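Local coordinates for protein alpha-1,2-mannosyltransferase (Ktr4), putative (Neosartorya fumigata, PDB 7BOP) that is a putative GT-A-type mannosyltransferase that binds guanosine-5'-diphosphate and a manganese ion, at residues E237-F241 with A298-L303; M254-D260 with S378-V383. All coordinates share one frame; numbering follows the deposited sequence.

Contact 1 of 2, residues E237-F241 with A298-L303; sequences ETKKF and AYFNHL
Phe241 of helix 234-244 meets Tyr299 and His302 of helix 294-306 in an aromatic cluster that joins two helices of a GT-A-type protein. The segment axes approach to 10.1 Å and cross steeply, at 128° between their N-to-C directions, and large side chains bridge the space between them.

Aromatic packing makes up most of the contact. Phe241 has CG anti to its own N (chi1 180°), which sends the ring across to the backbone of the other helix. There Tyr299 CA lies over one ring face, 3.8 Å from the centroid, a CH-pi contact, while Phe241 CZ touches Ala298 CB at 3.7 Å. His302 reaches back the other way: Phe241 CB stands almost on the normal of the His302 ring, 3.8 Å from the imidazole centroid. The Phe241 ring is oblique to both others, neither stacked nor edge-to-face, its plane at 55° to that of Tyr299.

One hydrogen bond crosses between the helices. Tyr299 OH donates to Thr238 OG1 over 2.7 Å, the threonine oxygen lying at the phenol edge near the ring plane. Thr238 OG1 is also bonded to Leu234 O, which ties the phenol to the preceding helical turn; Ile322 of helix 316-327 packs on both Thr238 and Tyr299.

At the partly exposed border, Lys240 NZ forms a salt bridge with Glu237 OE1 at 3.2 Å. His302 CE1 meets two oxygens of Glu237, the backbone O at 3.0 Å and OE1 of the obliquely turned carboxylate at 3.2 Å, while His302 ND1 is buried without a partner in the model.

Contact 2 of 2, residues M254-D260 with S378-V383; sequences MMGWLTD and SYFKHV
Asp260 and Ser378 meet at the polar end of this contact, with Ser378 OG 3.1 Å from Asp260 OD2, although the serine proton has another acceptor within reach. Asp260 OD1 takes a weak, bent bond from His382 NE2 (3.4 Å, 134° at the hydrogen); its stronger partner is the hydroxyl of Ser262. Waters bridge the two segments. One donates to Trp257 O, which Ser275 OG also reaches, and pairs with Ser378 OG; another accepts from Trp257 N and donates to His382 O.

Next comes the imidazole, which lies over the Gly256 peptide: the glycine C is 3.8 Å from His382 CG, and the carbonyl O of Gly256 sits 3.8 Å above the centre of the His382 ring.

Deeper in, the tyrosine edge of Tyr379 points at the indole face of Trp257, with planes at 76° and centroids 4.8 Å apart between the phenol and the six-membered ring. Tyr379 CD1 comes within 3.5 Å of Trp257 CD2. Phe279 meets both rings from outside the two segments.

Met254 extends beyond CG to put SD at the tyrosine edge, 3.8 Å from Tyr379 CE1. Val383 CG2 fills in between Met254 CG and Trp257 CB, at 3.7 Å from the former. Trp257 also packs on the Cys277-Cys375 disulfide, directly before helix 376-382, which is joined to helix 255-258 by a T-shaped Trp-Tyr pair and a Met-aromatic contact.

How the contacts relate
The two contacts are centred 20 Å apart, and their nearest atoms stay about 7 Å from each other without touching. Their segments alternate along the chain: 237-241, 254-260, 298-303, then 378-383. Helices 234-244 and 255-258 are consecutive, so each contact packs one of two consecutive helices against a later helix, 294-306 in contact 1 and the C-terminal helix 376-382 in contact 2. Helix 316-327 lies next to both, packing on contact 1 through Ile322 and on Trp257 of contact 2 through Ser321. Contact 2 also borders the mixed sheet, where Trp257 and Tyr379 touch Asn223 of strand 218-224. Together they join consecutive helices to more distant chain regions.

Contact 1 of 2, residues E237-F241 with A298-L303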
loop_
_atom_site.group_PDB
_atom_site.type_symbol
_atom_site.label_atom_id
_atom_site.label_comp_id
_atom_site.label_asym_id
_atom_site.label_seq_id
_atom_site.Cartn_x
_atom_site.Cartn_y
_atom_site.Cartn_z
ATOM N N GLU A 237 5.390 4.054 20.551
ATOM C CA GLU A 237 6.245 5.094 19.957
ATOM C C GLU A 237 5.431 6.174 19.257
ATOM O O GLU A 237 5.752 7.364 19.351
ATOM C CB GLU A 237 7.275 4.492 19.000
ATOM C CG GLU A 237 8.386 3.713 19.693
ATOM C CD GLU A 237 9.296 4.568 20.571
ATOM O OE1 GLU A 237 9.242 5.826 20.484
ATOM O OE2 GLU A 237 10.082 3.975 21.348
ATOM N N THR A 238 4.359 5.767 18.584
ATOM C CA THR A 238 3.419 6.708 17.959
ATOM C C THR A 238 2.806 7.673 18.988
ATOM O O THR A 238 2.750 8.892 18.764
ATOM C CB THR A 238 2.318 5.937 17.192
ATOM O OG1 THR A 238 2.931 5.118 16.176
ATOM C CG2 THR A 238 1.296 6.885 16.560
ATOM N N LYS A 239 2.341 7.122 20.107
ATOM C CA LYS A 239 1.781 7.950 21.184
ATOM C C LYS A 239 2.793 8.948 21.765
ATOM O O LYS A 239 2.414 10.068 22.111
ATOM C CB LYS A 239 1.196 7.086 22.295
ATOM C CG LYS A 239 -0.128 6.434 21.921
ATOM C CD LYS A 239 -0.496 5.315 22.896
ATOM C CE LYS A 239 -0.856 5.835 24.255
ATOM N NZ LYS A 239 -1.214 4.739 25.179
ATOM N N LYS A 240 4.057 8.537 21.865
ATOM C CA LYS A 240 5.141 9.434 22.274
ATOM C C LYS A 240 5.302 10.599 21.290
ATOM O O LYS A 240 5.381 11.764 21.692
ATOM C CB LYS A 240 6.466 8.670 22.408
ATOM C CG LYS A 240 6.501 7.715 23.603
ATOM C CD LYS A 240 7.628 6.711 23.510
ATOM C CE LYS A 240 8.998 7.359 23.616
ATOM N NZ LYS A 240 10.100 6.358 23.523
ATOM N N PHE A 241 5.322 10.275 20.000
ATOM C CA PHE A 241 5.372 11.291 18.961
ATOM C C PHE A 241 4.204 12.280 19.050
ATOM O O PHE A 241 4.405 13.504 18.948
ATOM C CB PHE A 241 5.398 10.632 17.585
ATOM C CG PHE A 241 5.442 11.611 16.460
ATOM C CD1 PHE A 241 6.614 12.294 16.180
ATOM C CD2 PHE A 241 4.306 11.873 15.699
ATOM C CE1 PHE A 241 6.667 13.212 15.146
ATOM C CE2 PHE A 241 4.348 12.801 14.671
ATOM C CZ PHE A 241 5.537 13.461 14.386
ATOM N N ALA A 298 7.894 13.942 9.809
ATOM C CA ALA A 298 8.365 14.002 11.204
ATOM C C ALA A 298 8.070 12.682 11.933
ATOM O O ALA A 298 8.903 12.193 12.696
ATOM C CB ALA A 298 7.730 15.169 11.945
ATOM N N TYR A 299 6.891 12.114 11.676
ATOM C CA TYR A 299 6.511 10.801 12.211
ATOM C C TYR A 299 7.489 9.733 11.752
ATOM O O TYR A 299 8.004 8.961 12.575
ATOM C CB TYR A 299 5.074 10.450 11.808
ATOM C CG TYR A 299 4.595 9.082 12.253
ATOM C CD1 TYR A 299 4.590 8.732 13.604
ATOM C CD2 TYR A 299 4.119 8.144 11.329
ATOM C CE1 TYR A 299 4.141 7.484 14.018
ATOM C CE2 TYR A 299 3.664 6.893 11.742
ATOM C CZ TYR A 299 3.675 6.570 13.082
ATOM O OH TYR A 299 3.227 5.329 13.505
ATOM N N PHE A 300 7.790 9.699 10.451
ATOM C CA PHE A 300 8.751 8.730 9.957
ATOM C C PHE A 300 10.104 8.876 10.663
ATOM O O PHE A 300 10.679 7.889 11.111
ATOM C CB PHE A 300 8.968 8.788 8.439
ATOM C CG PHE A 300 10.186 8.034 8.019
ATOM C CD1 PHE A 300 10.178 6.645 8.024
ATOM C CD2 PHE A 300 11.379 8.699 7.749
ATOM C CE1 PHE A 300 11.319 5.925 7.700
ATOM C CE2 PHE A 300 12.528 7.983 7.422
ATOM C CZ PHE A 300 12.495 6.594 7.399
ATOM N N ASN A 301 10.616 10.106 10.746
ATOM C CA ASN A 301 11.922 10.324 11.367
ATOM C C ASN A 301 11.949 9.921 12.831
ATOM O O ASN A 301 12.949 9.373 13.286
ATOM C CB ASN A 301 12.401 11.764 11.194
ATOM C CG ASN A 301 12.806 12.063 9.768
ATOM O OD1 ASN A 301 13.464 11.254 9.118
ATOM N ND2 ASN A 301 12.420 13.225 9.275
ATOM N N HIS A 302 10.860 10.179 13.552
ATOM C CA HIS A 302 10.712 9.689 14.919
ATOM C C HIS A 302 10.849 8.157 14.991
ATOM O O HIS A 302 11.621 7.618 15.798
ATOM C CB HIS A 302 9.358 10.112 15.483
ATOM C CG HIS A 302 9.115 9.632 16.875
ATOM N ND1 HIS A 302 8.590 8.387 17.154
ATOM C CD2 HIS A 302 9.352 10.216 18.068
ATOM C CE1 HIS A 302 8.512 8.229 18.462
ATOM N NE2 HIS A 302 8.961 9.328 19.041
ATOM N N LEU A 303 10.108 7.461 14.137
ATOM C CA LEU A 303 10.177 5.989 14.080
ATOM C C LEU A 303 11.576 5.505 13.688
ATOM O O LEU A 303 12.083 4.503 14.215
ATOM C CB LEU A 303 9.145 5.445 13.095
ATOM C CG LEU A 303 7.667 5.682 13.404
ATOM C CD1 LEU A 303 6.850 5.005 12.305
ATOM C CD2 LEU A 303 7.242 5.184 14.790
#

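Contact 2 of 2, residues M254-D260 with S378-V383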
loop_
_atom_site.group_PDB
_atom_site.type_symbol
_atom_site.label_atom_id
_atom_site.label_comp_id
_atom_site.label_asym_id
_atom_site.label_seq_id
_atom_site.Cartn_x
_atom_site.Cartn_y
_atom_site.Cartn_z
ATOM N N MET A 254 -8.688 8.676 12.098
ATOM C CA MET A 254 -9.141 7.295 12.174
ATOM C C MET A 254 -8.795 6.645 13.521
ATOM O O MET A 254 -8.540 5.438 13.581
ATOM C CB MET A 254 -8.505 6.485 11.036
ATOM C CG MET A 254 -8.758 7.037 9.641
ATOM S SD MET A 254 -7.873 6.055 8.409
ATOM C CE MET A 254 -8.088 7.080 6.954
ATOM N N MET A 255 -8.829 7.415 14.608
ATOM C CA MET A 255 -8.461 6.879 15.930
ATOM C C MET A 255 -9.278 5.640 16.309
ATOM O O MET A 255 -8.726 4.691 16.835
ATOM C CB MET A 255 -8.605 7.957 17.021
ATOM C CG MET A 255 -7.935 7.620 18.351
ATOM S SD MET A 255 -6.136 7.484 18.241
ATOM C CE MET A 255 -5.690 9.197 17.915
ATOM N N GLY A 256 -10.581 5.655 16.017
ATOM C CA GLY A 256 -11.471 4.522 16.290
ATOM C C GLY A 256 -11.036 3.238 15.610
ATOM O O GLY A 256 -11.062 2.177 16.207
ATOM N N TRP A 257 -10.640 3.336 14.348
ATOM C CA TRP A 257 -10.120 2.181 13.617
ATOM C C TRP A 257 -8.753 1.754 14.129
ATOM O O TRP A 257 -8.509 0.554 14.336
ATOM C CB TRP A 257 -10.047 2.503 12.121
ATOM C CG TRP A 257 -9.428 1.445 11.268
ATOM C CD1 TRP A 257 -9.844 0.147 11.118
ATOM C CD2 TRP A 257 -8.314 1.616 10.397
ATOM N NE1 TRP A 257 -9.035 -0.510 10.213
ATOM C CE2 TRP A 257 -8.081 0.370 9.764
ATOM C CE3 TRP A 257 -7.483 2.703 10.085
ATOM C CZ2 TRP A 257 -7.053 0.187 8.846
ATOM C CZ3 TRP A 257 -6.456 2.513 9.168
ATOM C CH2 TRP A 257 -6.252 1.267 8.562
ATOM N N LEU A 258 -7.860 2.724 14.316
ATOM C CA LEU A 258 -6.496 2.441 14.785
ATOM C C LEU A 258 -6.467 1.759 16.169
ATOM O O LEU A 258 -5.594 0.953 16.434
ATOM C CB LEU A 258 -5.659 3.721 14.830
ATOM C CG LEU A 258 -5.386 4.410 13.482
ATOM C CD1 LEU A 258 -4.641 5.708 13.715
ATOM C CD2 LEU A 258 -4.619 3.498 12.545
ATOM N N THR A 259 -7.416 2.089 17.039
ATOM C CA THR A 259 -7.419 1.568 18.400
ATOM C C THR A 259 -8.523 0.541 18.649
ATOM O O THR A 259 -8.755 0.156 19.793
ATOM C CB THR A 259 -7.538 2.712 19.436
ATOM O OG1 THR A 259 -8.748 3.446 19.215
ATOM C CG2 THR A 259 -6.341 3.646 19.332
ATOM N N ASP A 260 -9.187 0.074 17.595
ATOM C CA ASP A 260 -10.300 -0.848 17.756
ATOM C C ASP A 260 -9.830 -2.139 18.423
ATOM O O ASP A 260 -8.740 -2.626 18.131
ATOM C CB ASP A 260 -10.919 -1.197 16.404
ATOM C CG ASP A 260 -12.185 -2.032 16.537
ATOM O OD1 ASP A 260 -13.031 -1.717 17.391
ATOM O OD2 ASP A 260 -12.341 -3.011 15.792
ATOM N N SER A 378 -14.219 -3.482 10.551
ATOM C CA SER A 378 -13.837 -2.406 11.456
ATOM C C SER A 378 -13.626 -1.082 10.708
ATOM O O SER A 378 -14.106 -0.036 11.147
ATOM C CB SER A 378 -12.570 -2.773 12.216
ATOM O OG SER A 378 -12.132 -1.683 12.991
ATOM N N TYR A 379 -12.901 -1.125 9.593
ATOM C CA TYR A 379 -12.640 0.101 8.829
ATOM C C TYR A 379 -13.933 0.757 8.309
ATOM O O TYR A 379 -14.100 1.978 8.393
ATOM C CB TYR A 379 -11.676 -0.159 7.668
ATOM C CG TYR A 379 -11.252 1.132 7.001
ATOM C CD1 TYR A 379 -10.350 1.977 7.622
ATOM C CD2 TYR A 379 -11.770 1.522 5.768
ATOM C CE1 TYR A 379 -9.948 3.165 7.041
ATOM C CE2 TYR A 379 -11.371 2.718 5.167
ATOM C CZ TYR A 379 -10.463 3.536 5.809
ATOM O OH TYR A 379 -10.055 4.721 5.243
ATOM N N PHE A 380 -14.847 -0.067 7.806
ATOM C CA PHE A 380 -16.114 0.422 7.280
ATOM C C PHE A 380 -17.021 0.984 8.377
ATOM O O PHE A 380 -17.734 1.947 8.136
ATOM C CB PHE A 380 -16.843 -0.679 6.494
ATOM C CG PHE A 380 -16.150 -1.101 5.216
ATOM C CD1 PHE A 380 -15.128 -0.339 4.626
ATOM C CD2 PHE A 380 -16.558 -2.260 4.573
ATOM C CE1 PHE A 380 -14.531 -0.750 3.446
ATOM C CE2 PHE A 380 -15.967 -2.666 3.392
ATOM C CZ PHE A 380 -14.954 -1.907 2.823
ATOM N N LYS A 381 -16.970 0.401 9.572
ATOM C CA LYS A 381 -17.715 0.935 10.717
ATOM C C LYS A 381 -17.137 2.265 11.202
ATOM O O LYS A 381 -17.874 3.242 11.388
ATOM C CB LYS A 381 -17.732 -0.078 11.870
ATOM C CG LYS A 381 -18.370 0.435 13.154
ATOM C CD LYS A 381 -18.490 -0.684 14.173
ATOM C CE LYS A 381 -18.942 -0.152 15.525
ATOM N NZ LYS A 381 -19.126 -1.284 16.475
ATOM N N HIS A 382 -15.823 2.302 11.412
ATOM C CA HIS A 382 -15.177 3.453 12.062
ATOM C C HIS A 382 -14.820 4.596 11.125
ATOM O O HIS A 382 -14.672 5.731 11.576
ATOM C CB HIS A 382 -13.932 2.994 12.810
ATOM C CG HIS A 382 -14.249 2.136 13.982
ATOM N ND1 HIS A 382 -14.856 2.639 15.111
ATOM C CD2 HIS A 382 -14.111 0.807 14.185
ATOM C CE1 HIS A 382 -15.063 1.657 15.969
ATOM N NE2 HIS A 382 -14.623 0.533 15.429
ATOM N N VAL A 383 -14.660 4.294 9.839
ATOM C CA VAL A 383 -14.211 5.295 8.859
ATOM C C VAL A 383 -15.205 5.367 7.699
ATOM O O VAL A 383 -15.692 6.443 7.404
ATOM C CB VAL A 383 -12.773 5.032 8.364
ATOM C CG1 VAL A 383 -12.289 6.162 7.454
ATOM C CG2 VAL A 383 -11.822 4.883 9.543
HETATM O O HOH W 1 -12.071 5.989 13.245
HETATM O O HOH W 2 -9.488 -1.986 13.497
HETATM O O HOH W 3 -15.357 -2.662 14.968
#